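Local coordinates for protein PvdO (Pseudomonas aeruginosa, PDB 5HHA) that probably takes part in maturation of the pyoverdine chromophore in the periplasm, binds calcium and belongs to the formylglycine-generating enzyme-like family, at residues G48-G53 with V71-P76; G60-E65 with F260-N265; V247-N252 with N265-A270. All coordinates share one frame; numbering follows the deposited sequence.

Contact 1 of 3, residues G48-G53 with V71-P76; sequences GSFTMG and VTFAKP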
# COMPACT_ATOMS: atom_id res chain seq x y z
N GLY A 48 16.30 -10.08 -4.15
CA GLY A 48 16.31 -11.18 -3.20
C GLY A 48 15.02 -11.95 -3.25
O GLY A 48 14.12 -11.61 -4.01
N SER A 49 14.93 -12.98 -2.42
CA SER A 49 13.73 -13.78 -2.29
C SER A 49 13.15 -13.62 -0.91
O SER A 49 13.83 -13.25 0.04
CB SER A 49 14.03 -15.27 -2.49
OG SER A 49 14.52 -15.51 -3.77
N PHE A 50 11.87 -13.92 -0.80
CA PHE A 50 11.23 -13.97 0.51
C PHE A 50 10.11 -14.98 0.50
O PHE A 50 9.64 -15.37 -0.54
CB PHE A 50 10.70 -12.58 0.95
CG PHE A 50 9.34 -12.22 0.37
CD1 PHE A 50 9.14 -12.03 -0.99
CD2 PHE A 50 8.24 -12.07 1.23
CE1 PHE A 50 7.89 -11.69 -1.48
CE2 PHE A 50 6.99 -11.75 0.73
CZ PHE A 50 6.83 -11.54 -0.62
N THR A 51 9.66 -15.37 1.68
CA THR A 51 8.52 -16.25 1.79
C THR A 51 7.25 -15.43 1.95
O THR A 51 7.13 -14.62 2.89
CB THR A 51 8.69 -17.20 3.01
OG1 THR A 51 9.90 -17.95 2.87
CG2 THR A 51 7.50 -18.13 3.16
N MET A 52 6.32 -15.64 1.05
CA MET A 52 5.06 -14.92 1.02
C MET A 52 3.95 -15.79 1.56
O MET A 52 3.90 -17.01 1.28
CB MET A 52 4.75 -14.53 -0.43
CG MET A 52 3.56 -13.59 -0.57
SD MET A 52 3.32 -13.16 -2.31
CE MET A 52 1.98 -11.99 -2.20
N GLY A 53 3.05 -15.18 2.33
CA GLY A 53 1.96 -15.88 2.96
C GLY A 53 2.15 -15.92 4.46
O GLY A 53 3.05 -15.24 5.01
N VAL A 71 9.05 -16.16 -3.22
CA VAL A 71 8.99 -15.28 -4.38
C VAL A 71 10.33 -14.59 -4.52
O VAL A 71 10.94 -14.18 -3.54
CB VAL A 71 7.86 -14.24 -4.21
CG1 VAL A 71 7.83 -13.26 -5.36
CG2 VAL A 71 6.56 -14.92 -4.07
N THR A 72 10.77 -14.49 -5.77
CA THR A 72 12.08 -13.94 -6.11
C THR A 72 12.00 -12.66 -6.91
O THR A 72 11.27 -12.59 -7.88
CB THR A 72 12.87 -14.99 -6.94
OG1 THR A 72 13.07 -16.16 -6.13
CG2 THR A 72 14.21 -14.46 -7.43
N PHE A 73 12.74 -11.66 -6.46
CA PHE A 73 12.92 -10.39 -7.18
C PHE A 73 14.35 -10.39 -7.70
O PHE A 73 15.29 -10.25 -6.94
CB PHE A 73 12.67 -9.18 -6.27
CG PHE A 73 11.33 -9.20 -5.64
CD1 PHE A 73 10.24 -8.76 -6.33
CD2 PHE A 73 11.16 -9.73 -4.38
CE1 PHE A 73 8.98 -8.81 -5.76
CE2 PHE A 73 9.89 -9.78 -3.80
CZ PHE A 73 8.81 -9.33 -4.51
N ALA A 74 14.50 -10.60 -9.00
CA ALA A 74 15.84 -10.72 -9.60
C ALA A 74 16.61 -9.39 -9.57
O ALA A 74 17.84 -9.37 -9.51
CB ALA A 74 15.74 -11.26 -11.03
N LYS A 75 15.88 -8.28 -9.58
CA LYS A 75 16.49 -6.96 -9.69
C LYS A 75 15.96 -6.03 -8.61
O LYS A 75 14.78 -6.10 -8.24
CB LYS A 75 16.16 -6.35 -11.06
CG LYS A 75 16.70 -7.13 -12.24
CD LYS A 75 16.61 -6.34 -13.53
CE LYS A 75 17.29 -7.11 -14.66
NZ LYS A 75 17.34 -6.34 -15.94
N PRO A 76 16.82 -5.16 -8.10
CA PRO A 76 16.30 -4.12 -7.21
C PRO A 76 15.28 -3.23 -7.94
O PRO A 76 15.29 -3.11 -9.16
CB PRO A 76 17.54 -3.34 -6.81
CG PRO A 76 18.54 -3.62 -7.87
CD PRO A 76 18.25 -4.97 -8.43

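Contact 2 of 3, residues G60-E65 with F260-N265; sequences GRQPDE and FSRSGN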
# COMPACT_ATOMS: atom_id res chain seq x y z
N GLY A 60 -4.68 -14.66 13.98
CA GLY A 60 -5.40 -13.86 13.00
C GLY A 60 -5.35 -14.34 11.57
O GLY A 60 -6.04 -13.75 10.74
N ARG A 61 -4.57 -15.37 11.25
CA ARG A 61 -4.39 -15.75 9.87
C ARG A 61 -5.70 -16.14 9.21
O ARG A 61 -6.48 -16.93 9.76
CB ARG A 61 -3.45 -16.97 9.75
CG ARG A 61 -3.36 -17.52 8.31
CD ARG A 61 -2.78 -18.92 8.31
NE ARG A 61 -2.33 -19.49 7.05
CZ ARG A 61 -3.11 -20.20 6.26
NH1 ARG A 61 -4.36 -20.41 6.60
NH2 ARG A 61 -2.60 -20.73 5.14
N GLN A 62 -5.91 -15.66 7.99
CA GLN A 62 -7.09 -16.00 7.22
C GLN A 62 -6.77 -17.04 6.16
O GLN A 62 -5.63 -17.20 5.75
CB GLN A 62 -7.61 -14.73 6.54
CG GLN A 62 -7.74 -13.55 7.47
CD GLN A 62 -8.91 -13.71 8.41
OE1 GLN A 62 -10.01 -14.05 7.98
NE2 GLN A 62 -8.69 -13.46 9.69
N PRO A 63 -7.79 -17.78 5.70
CA PRO A 63 -7.52 -18.96 4.86
C PRO A 63 -6.89 -18.70 3.51
O PRO A 63 -6.26 -19.62 2.97
CB PRO A 63 -8.91 -19.60 4.73
CG PRO A 63 -9.67 -19.12 5.89
CD PRO A 63 -9.16 -17.76 6.23
N ASP A 64 -7.02 -17.49 2.97
CA ASP A 64 -6.42 -17.21 1.67
C ASP A 64 -4.94 -16.86 1.72
O ASP A 64 -4.36 -16.53 0.68
CB ASP A 64 -7.19 -16.10 0.93
CG ASP A 64 -7.18 -14.75 1.63
OD1 ASP A 64 -6.72 -14.64 2.78
OD2 ASP A 64 -7.67 -13.79 1.00
N GLU A 65 -4.31 -16.97 2.89
CA GLU A 65 -2.91 -16.57 3.07
C GLU A 65 -1.93 -17.73 2.86
O GLU A 65 -0.79 -17.67 3.26
CB GLU A 65 -2.71 -15.95 4.44
CG GLU A 65 -3.50 -14.66 4.60
CD GLU A 65 -3.56 -14.14 6.01
OE1 GLU A 65 -2.61 -14.34 6.78
OE2 GLU A 65 -4.53 -13.45 6.38
N PHE A 260 -5.79 -7.11 11.38
CA PHE A 260 -5.70 -7.09 9.92
C PHE A 260 -4.50 -6.31 9.40
O PHE A 260 -4.34 -6.18 8.19
CB PHE A 260 -7.00 -6.56 9.32
CG PHE A 260 -8.21 -7.33 9.74
CD1 PHE A 260 -8.26 -8.70 9.60
CD2 PHE A 260 -9.31 -6.70 10.27
CE1 PHE A 260 -9.37 -9.42 10.00
CE2 PHE A 260 -10.42 -7.42 10.66
CZ PHE A 260 -10.45 -8.78 10.52
N SER A 261 -3.62 -5.85 10.30
CA SER A 261 -2.43 -5.12 9.92
C SER A 261 -1.23 -6.01 9.65
O SER A 261 -0.18 -5.53 9.20
CB SER A 261 -2.05 -4.13 11.02
OG SER A 261 -2.94 -3.02 11.04
N ARG A 262 -1.39 -7.31 9.89
CA ARG A 262 -0.30 -8.26 9.72
C ARG A 262 0.21 -8.21 8.29
O ARG A 262 -0.58 -8.03 7.35
CB ARG A 262 -0.82 -9.66 10.02
CG ARG A 262 -1.41 -9.85 11.41
CD ARG A 262 -2.15 -11.18 11.60
NE ARG A 262 -3.23 -11.28 10.63
CZ ARG A 262 -3.21 -11.99 9.51
NH1 ARG A 262 -2.26 -12.90 9.28
NH2 ARG A 262 -4.20 -11.88 8.67
N SER A 263 1.51 -8.46 8.10
CA SER A 263 2.11 -8.33 6.78
C SER A 263 1.47 -9.20 5.71
O SER A 263 1.52 -8.86 4.52
CB SER A 263 3.59 -8.64 6.86
OG SER A 263 4.30 -7.66 7.58
N GLY A 264 0.93 -10.35 6.09
CA GLY A 264 0.33 -11.27 5.14
C GLY A 264 -1.16 -11.13 4.91
O GLY A 264 -1.71 -11.86 4.10
N ASN A 265 -1.81 -10.19 5.59
CA ASN A 265 -3.25 -10.00 5.41
C ASN A 265 -3.57 -9.64 3.97
O ASN A 265 -2.87 -8.80 3.38
CB ASN A 265 -3.76 -8.91 6.35
CG ASN A 265 -5.30 -8.94 6.53
OD1 ASN A 265 -6.03 -8.24 5.86
ND2 ASN A 265 -5.74 -9.73 7.44
O HOH W 1 -6.63 -11.20 10.20

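Contact 3 of 3, residues V247-N252 with N265-A270; sequences VQIRGN and NRNNAA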
# COMPACT_ATOMS: atom_id res chain seq x y z
N VAL A 247 -9.93 -7.07 -7.71
CA VAL A 247 -8.49 -6.98 -7.63
C VAL A 247 -8.06 -6.95 -6.16
O VAL A 247 -8.87 -6.74 -5.28
CB VAL A 247 -7.96 -5.73 -8.36
CG1 VAL A 247 -8.23 -5.82 -9.88
CG2 VAL A 247 -8.51 -4.44 -7.75
N GLN A 248 -6.79 -7.19 -5.91
CA GLN A 248 -6.26 -7.20 -4.56
C GLN A 248 -5.99 -5.80 -4.05
O GLN A 248 -5.58 -4.90 -4.80
CB GLN A 248 -4.93 -7.98 -4.50
CG GLN A 248 -5.01 -9.41 -5.00
CD GLN A 248 -5.70 -10.43 -4.09
OE1 GLN A 248 -6.08 -10.18 -2.94
NE2 GLN A 248 -5.87 -11.59 -4.61
N ILE A 249 -6.15 -5.62 -2.74
CA ILE A 249 -5.68 -4.45 -2.01
C ILE A 249 -4.88 -4.97 -0.81
O ILE A 249 -5.08 -6.10 -0.34
CB ILE A 249 -6.83 -3.51 -1.58
CG1 ILE A 249 -7.85 -4.26 -0.73
CG2 ILE A 249 -7.50 -2.91 -2.81
CD1 ILE A 249 -9.01 -3.38 -0.21
N ARG A 250 -3.96 -4.16 -0.31
CA ARG A 250 -3.06 -4.58 0.75
C ARG A 250 -2.97 -3.53 1.85
O ARG A 250 -3.29 -2.36 1.67
CB ARG A 250 -1.67 -4.86 0.19
CG ARG A 250 -1.55 -6.29 -0.39
CD ARG A 250 -1.80 -7.35 0.70
NE ARG A 250 -1.42 -8.69 0.28
CZ ARG A 250 -0.41 -9.39 0.78
NH1 ARG A 250 0.35 -8.96 1.79
NH2 ARG A 250 -0.21 -10.59 0.31
N GLY A 251 -2.46 -3.97 3.00
CA GLY A 251 -2.31 -3.12 4.17
C GLY A 251 -3.56 -3.15 5.01
O GLY A 251 -4.28 -4.14 5.08
N ASN A 252 -3.79 -2.06 5.72
CA ASN A 252 -4.95 -1.96 6.61
C ASN A 252 -5.22 -0.48 6.85
O ASN A 252 -4.29 0.32 6.85
CB ASN A 252 -4.65 -2.67 7.93
CG ASN A 252 -5.88 -2.95 8.75
OD1 ASN A 252 -6.98 -3.09 8.21
ND2 ASN A 252 -5.69 -3.10 10.04
N ASN A 265 -1.81 -10.19 5.59
CA ASN A 265 -3.25 -10.00 5.41
C ASN A 265 -3.57 -9.64 3.97
O ASN A 265 -2.87 -8.80 3.38
CB ASN A 265 -3.76 -8.91 6.35
CG ASN A 265 -5.30 -8.94 6.53
OD1 ASN A 265 -6.03 -8.24 5.86
ND2 ASN A 265 -5.74 -9.73 7.44
N ARG A 266 -4.65 -10.19 3.43
CA ARG A 266 -5.06 -9.93 2.05
C ARG A 266 -6.48 -9.40 2.05
O ARG A 266 -7.26 -9.69 2.96
CB ARG A 266 -5.04 -11.23 1.21
CG ARG A 266 -3.73 -11.96 1.27
CD ARG A 266 -3.74 -13.25 0.46
NE ARG A 266 -3.59 -12.93 -0.95
CZ ARG A 266 -3.86 -13.77 -1.95
NH1 ARG A 266 -4.32 -14.99 -1.70
NH2 ARG A 266 -3.65 -13.39 -3.21
N ASN A 267 -6.84 -8.64 1.03
CA ASN A 267 -8.22 -8.21 0.84
C ASN A 267 -8.39 -7.87 -0.63
O ASN A 267 -7.45 -7.96 -1.41
CB ASN A 267 -8.52 -7.02 1.77
CG ASN A 267 -10.00 -6.92 2.13
OD1 ASN A 267 -10.87 -7.49 1.49
ND2 ASN A 267 -10.29 -6.17 3.16
N ASN A 268 -9.60 -7.48 -1.02
CA ASN A 268 -9.91 -7.25 -2.42
C ASN A 268 -11.00 -6.19 -2.54
O ASN A 268 -11.67 -5.87 -1.57
CB ASN A 268 -10.32 -8.56 -3.13
CG ASN A 268 -11.61 -9.11 -2.60
OD1 ASN A 268 -11.62 -10.09 -1.84
ND2 ASN A 268 -12.70 -8.49 -2.96
N ALA A 269 -11.13 -5.63 -3.72
CA ALA A 269 -12.17 -4.65 -4.01
C ALA A 269 -12.45 -4.76 -5.51
O ALA A 269 -11.60 -5.20 -6.27
CB ALA A 269 -11.70 -3.24 -3.66
N ALA A 270 -13.62 -4.32 -5.95
CA ALA A 270 -13.83 -4.15 -7.38
C ALA A 270 -12.97 -2.99 -7.84
O ALA A 270 -12.84 -1.98 -7.11
CB ALA A 270 -15.29 -3.87 -7.67
O HOH W 2 -4.50 -8.66 -0.91
O HOH W 3 -1.59 -6.48 3.99

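Contact 1 of 3, residues G48-G53 with V71-P76
Phe50 and Val71 face each other as a hydrogen-bonded pair of an antiparallel ladder, with Phe50 N giving to Val71 O and Val71 N to Phe50 O, both at 2.9 Å. Gly48 and Phe73 form the next such pair. From its CB, Phe50 carries CG between the backbone N and the carbonyl carbon (chi1 83°), which brings CD1 and CE1 to the partner strand. CD1 lies 3.7 Å from Phe73 CE2, while CE1, one atom further out, meets Phe73 CE2 at 3.6 Å and Val71 CB at 3.7 Å. The phenyl planes are 17° apart with centroids 5.9 Å apart, but neither ring lies over the other's face: Phe50 CE1 reaches the Phe73 ring at its edge, so the contact is rim to rim. Beyond them, Met52 SD brushes Val71 CG2 at 4.1 Å. On the reverse face of the sheet, Ser49 OG and Thr72 OG1 share a hydrogen bond of 2.8 Å. The aromatic face is turned to helix 154-162: Tyr159 meets both phenyl rings, and Met52 rests on Ala155 and Glu158, which seats this pairing of strands 42-52 and 69-73 against the helix.

Contact 2 of 3, residues G60-E65 with F260-N265
Glu65 and Arg262 reach each other through complementary chain shapes: Glu65 runs out extended beyond CG (chi2 169°), whereas Arg262 bends at its third torsion (chi3 -58°), which presents NH1 and NH2 end-on to the carboxylate. The result is a bidentate salt bridge, which joins two irregular loops of the formylglycine-generating enzyme-like domain, with Arg262 opening a type I beta turn that closes at Asn265. Arg262 NH1 gives to Glu65 OE1 at 2.9 Å and Arg262 NH2 to Glu65 OE2 at 2.8 Å. Both oxygens use their syn lone pairs and the two planes differ by just 13°, the nearly flat geometry of a paired grip that fixes the rotation of both groups.

Each partner has further holds. Glu65 OE2 also accepts from Gln62 N at 3.1 Å, met from above the carboxylate plane, and Glu65 OE1 takes a hydrogen bond from Thr54 OG1. Arg262 NH1 makes a second salt bridge with Glu58, and Arg262 NE gives to Ile259 O. Two acidic side chains thus share this guanidinium. Over one face of the guanidinium lies Gly60 O, 3.3 Å from Arg262 NH2 but at too poor an angle for a hydrogen bond. Arg61 CA covers the same region, 3.6 Å from Arg262 NH1. The turn adds its own backbone to the fit, since Gly264 O comes within 3.4 Å of Glu65 CG. What the direct approach of Gly60 does not achieve, a water does: it donates to Gly60 O at 2.7 Å and accepts from Arg262 NH2 at 3.0 Å.

Contact 3 of 3, residues V247-N252 with N265-A270
Val247 N gives to Ala269 O at 2.9 Å, the shortest direct hydrogen bond between the two strands. This is the regular end of an antiparallel ladder in the mixed sheet of the formylglycine-generating enzyme-like fold, where strand 247-251 lies between strands 218-221 and 266-269. Val247 O completes the pair by accepting from Ala269 N at 3.0 Å, with only a weak, bent CH...O contact from Asn268 CA beside it.

Toward Asn265 the pairing becomes less regular, in keeping with the 132° between the strand directions. Ile249 N still bonds to Asn267 O, but it approaches 50° out of the carbonyl plane. The reciprocal bond from Asn267 N to Ile249 O is weak at 3.4 Å. A water supplements it, accepting from Asn267 N at 3.0 Å and probably donating to Ile249 O, one of several acceptors in its reach.

The side chains separate by face. Ile249 places CG1 between its backbone N and carbonyl carbon (chi1 57°), which leans the branch against the neighbouring strand, 3.8 Å from Asn267 CB. Ile249 CG2 faces Ala269 CB, and the same isoleucine touches Tyr218 and Trp220 of strand 218-221. On the reverse face Arg250 and Arg266 lie close together, and Glu154 forms a salt bridge with each, which probably offsets their like charges; Arg250 also pairs with Glu158, and Arg266 NH1 bonds to Asp64 O and His228 O. A bend at the second torsion of Arg250 brings CD within 3.2 Å of Asn265 O, a carbonyl lying over one face of the guanidinium. Where the strands have parted, a second water bridges them, accepting from Gly251 N at 2.8 Å and donating to Asn265 O at 2.7 Å.

Contacts 1 and 3 are pairings within one mixed sheet, yet their centres lie about 20 Å apart; contact 2, about 19 Å from contact 1 and 11 Å from contact 3, joins loops leading from those strands. Along the chain, contact 1 closes before contact 3 opens, while contact 2 crosses both. Asn265 belongs to contacts 2 and 3, which also meet where Ser261 OG bonds to Asn252 ND2. Met52 CE packs on Arg250 NH2, linking contacts 1 and 3, and both use helix 154-162. Contacts 1 and 3 close local strand pairs, whereas contact 2 spans 195 residues and ties the loop between strands 42-52 and 69-73 to that between strands 247-251 and 266-269.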